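Long-range contact in GTP pyrophosphokinase YjbM (Bacillus subtilis PY79, PDB 5F2V), which makes the alarmone (p)ppGpp by transferring pyrophosphate from ATP to GTP or GDP, as a cooperative homotetramer: residues M77-D82 against R141-N146. Numbering follows the deposited sequence.
Sequences MCQFVD and RTLAMN
Met77 and Cys78 pair in parallel with Arg141 and Thr142, where two neighbouring strands of the mixed sheet of this RelA/SpoT synthetase end. Strand 130-142 runs straight into helix 143-158 here. Two backbone hydrogen bonds hold the pairing. Cys78 N donates to Arg141 O at 3.0 Å. Leu143 N, at the helix start, donates to Cys78 O at 2.9 Å. Thr142 is the N-cap: its OG1 sits between its own backbone N and carbonyl carbon (chi1 53°) and accepts from Met145 N. Asp182 of helix 165-192 also bonds to this hydroxyl.

Apolar contacts flank the strand ends. Leu143 reaches both ways, with CD2 at 4.1 Å from Met77 CG and CD1 against Gln79 CG. The Leu143 and Gln79 side chains lie alongside each other, and both pack on Phe147 of a neighbouring subunit. Thr142 CG2 lies 4.2 Å from Val81 CG2, where the chain turns toward helix 81-93. Met77 also touches Phe40. Phe40 and Asn146 both belong to the site for the allosteric alarmone, a ligand shared between two neighbouring subunits.

One polar side-chain bond lies beside the strands. Arg141 NH1 donates to Asn146 OD1 at 3.0 Å, in the carbonyl plane and on a lone pair, with an N-H...O angle of 139°. The bent Met77 chain packs against the same amide, crossing Asn146 at about a right angle. Replacing Asn146 with an alanine would probably leave the Arg141 guanidinium without this acceptor and open a gap beside the Met77 sulfur. Met77 SD lies 3.4 Å from Asn146 CG.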
loop_
_atom_site.group_PDB
_atom_site.type_symbol
_atom_site.label_atom_id
_atom_site.label_comp_id
_atom_site.label_asym_id
_atom_site.label_seq_id
_atom_site.Cartn_x
_atom_site.Cartn_y
_atom_site.Cartn_z
ATOM N N MET C 77 13.551 -11.884 -4.294
ATOM C CA MET C 77 14.266 -11.844 -5.576
ATOM C C MET C 77 15.560 -11.023 -5.497
ATOM O O MET C 77 15.588 -9.952 -4.865
ATOM C CB MET C 77 13.362 -11.279 -6.667
ATOM C CG MET C 77 13.008 -12.258 -7.772
ATOM S SD MET C 77 11.561 -13.273 -7.430
ATOM C CE MET C 77 10.290 -12.030 -7.278
ATOM N N CYS C 78 16.631 -11.533 -6.117
ATOM C CA CYS C 78 17.923 -10.842 -6.110
ATOM C C CYS C 78 18.537 -10.754 -7.482
ATOM O O CYS C 78 18.233 -11.557 -8.361
ATOM C CB CYS C 78 18.933 -11.525 -5.191
ATOM S SG CYS C 78 18.303 -12.799 -4.080
ATOM N N GLN C 79 19.421 -9.774 -7.658
ATOM C CA GLN C 79 20.138 -9.605 -8.917
ATOM C C GLN C 79 21.102 -10.758 -9.127
ATOM O O GLN C 79 21.136 -11.359 -10.199
ATOM C CB GLN C 79 20.888 -8.274 -8.941
ATOM C CG GLN C 79 20.003 -7.072 -9.244
ATOM C CD GLN C 79 20.665 -5.748 -8.897
ATOM O OE1 GLN C 79 21.682 -5.711 -8.205
ATOM N NE2 GLN C 79 20.079 -4.649 -9.364
ATOM N N PHE C 80 21.848 -11.089 -8.077
ATOM C CA PHE C 80 22.989 -11.987 -8.181
ATOM C C PHE C 80 22.861 -13.299 -7.398
ATOM O O PHE C 80 22.451 -13.314 -6.245
ATOM C CB PHE C 80 24.247 -11.243 -7.729
ATOM C CG PHE C 80 24.472 -9.946 -8.454
ATOM C CD1 PHE C 80 24.866 -9.937 -9.779
ATOM C CD2 PHE C 80 24.299 -8.738 -7.811
ATOM C CE1 PHE C 80 25.072 -8.744 -10.450
ATOM C CE2 PHE C 80 24.504 -7.551 -8.470
ATOM C CZ PHE C 80 24.892 -7.551 -9.798
ATOM N N VAL C 81 23.216 -14.398 -8.049
ATOM C CA VAL C 81 23.373 -15.696 -7.406
ATOM C C VAL C 81 23.955 -15.571 -6.004
ATOM O O VAL C 81 23.475 -16.197 -5.067
ATOM C CB VAL C 81 24.311 -16.631 -8.242
ATOM C CG1 VAL C 81 24.741 -17.836 -7.432
ATOM C CG2 VAL C 81 23.631 -17.069 -9.500
ATOM N N ASP C 82 24.996 -14.760 -5.872
ATOM C CA ASP C 82 25.765 -14.727 -4.640
ATOM C C ASP C 82 24.992 -13.993 -3.571
ATOM O O ASP C 82 25.309 -14.069 -2.386
ATOM C CB ASP C 82 27.132 -14.085 -4.870
ATOM C CG ASP C 82 28.193 -15.110 -5.291
ATOM O OD1 ASP C 82 28.169 -15.603 -6.458
ATOM O OD2 ASP C 82 29.048 -15.433 -4.435
ATOM N N ARG C 141 15.169 -16.562 -5.321
ATOM C CA ARG C 141 15.422 -16.733 -6.748
ATOM C C ARG C 141 16.198 -15.545 -7.293
ATOM O O ARG C 141 16.152 -14.452 -6.725
ATOM C CB ARG C 141 14.111 -16.850 -7.504
ATOM C CG ARG C 141 13.212 -17.941 -7.023
ATOM C CD ARG C 141 11.850 -17.760 -7.623
ATOM N NE ARG C 141 11.091 -18.996 -7.577
ATOM C CZ ARG C 141 10.091 -19.276 -8.411
ATOM N NH1 ARG C 141 9.723 -18.404 -9.355
ATOM N NH2 ARG C 141 9.453 -20.436 -8.308
ATOM N N THR C 142 16.906 -15.737 -8.393
ATOM C CA THR C 142 17.401 -14.584 -9.128
ATOM C C THR C 142 16.251 -13.998 -9.950
ATOM O O THR C 142 15.344 -14.724 -10.373
ATOM C CB THR C 142 18.564 -14.952 -10.052
ATOM O OG1 THR C 142 18.166 -16.043 -10.898
ATOM C CG2 THR C 142 19.780 -15.365 -9.247
ATOM N N LEU C 143 16.277 -12.690 -10.162
ATOM C CA LEU C 143 15.391 -12.062 -11.136
ATOM C C LEU C 143 15.307 -12.845 -12.442
ATOM O O LEU C 143 14.214 -13.044 -12.974
ATOM C CB LEU C 143 15.853 -10.651 -11.452
ATOM C CG LEU C 143 15.699 -9.574 -10.400
ATOM C CD1 LEU C 143 16.469 -8.354 -10.879
ATOM C CD2 LEU C 143 14.237 -9.273 -10.278
ATOM N N ALA C 144 16.455 -13.287 -12.957
ATOM C CA ALA C 144 16.470 -14.017 -14.231
ATOM C C ALA C 144 15.746 -15.364 -14.152
ATOM O O ALA C 144 14.870 -15.663 -14.980
ATOM C CB ALA C 144 17.897 -14.221 -14.709
ATOM N N MET C 145 16.108 -16.176 -13.161
ATOM C CA MET C 145 15.429 -17.453 -12.965
ATOM C C MET C 145 13.929 -17.242 -12.765
ATOM O O MET C 145 13.117 -17.990 -13.318
ATOM C CB MET C 145 16.011 -18.202 -11.770
ATOM C CG MET C 145 16.098 -19.718 -11.956
ATOM S SD MET C 145 14.583 -20.633 -11.575
ATOM C CE MET C 145 13.855 -19.582 -10.292
ATOM N N ASN C 146 13.560 -16.219 -11.988
ATOM C CA ASN C 146 12.154 -15.974 -11.720
ATOM C C ASN C 146 11.404 -15.623 -12.987
ATOM O O ASN C 146 10.270 -16.060 -13.171
ATOM C CB ASN C 146 11.964 -14.867 -10.686
ATOM C CG ASN C 146 10.497 -14.602 -10.386
ATOM O OD1 ASN C 146 9.775 -15.495 -9.937
ATOM N ND2 ASN C 146 10.047 -13.373 -10.641
#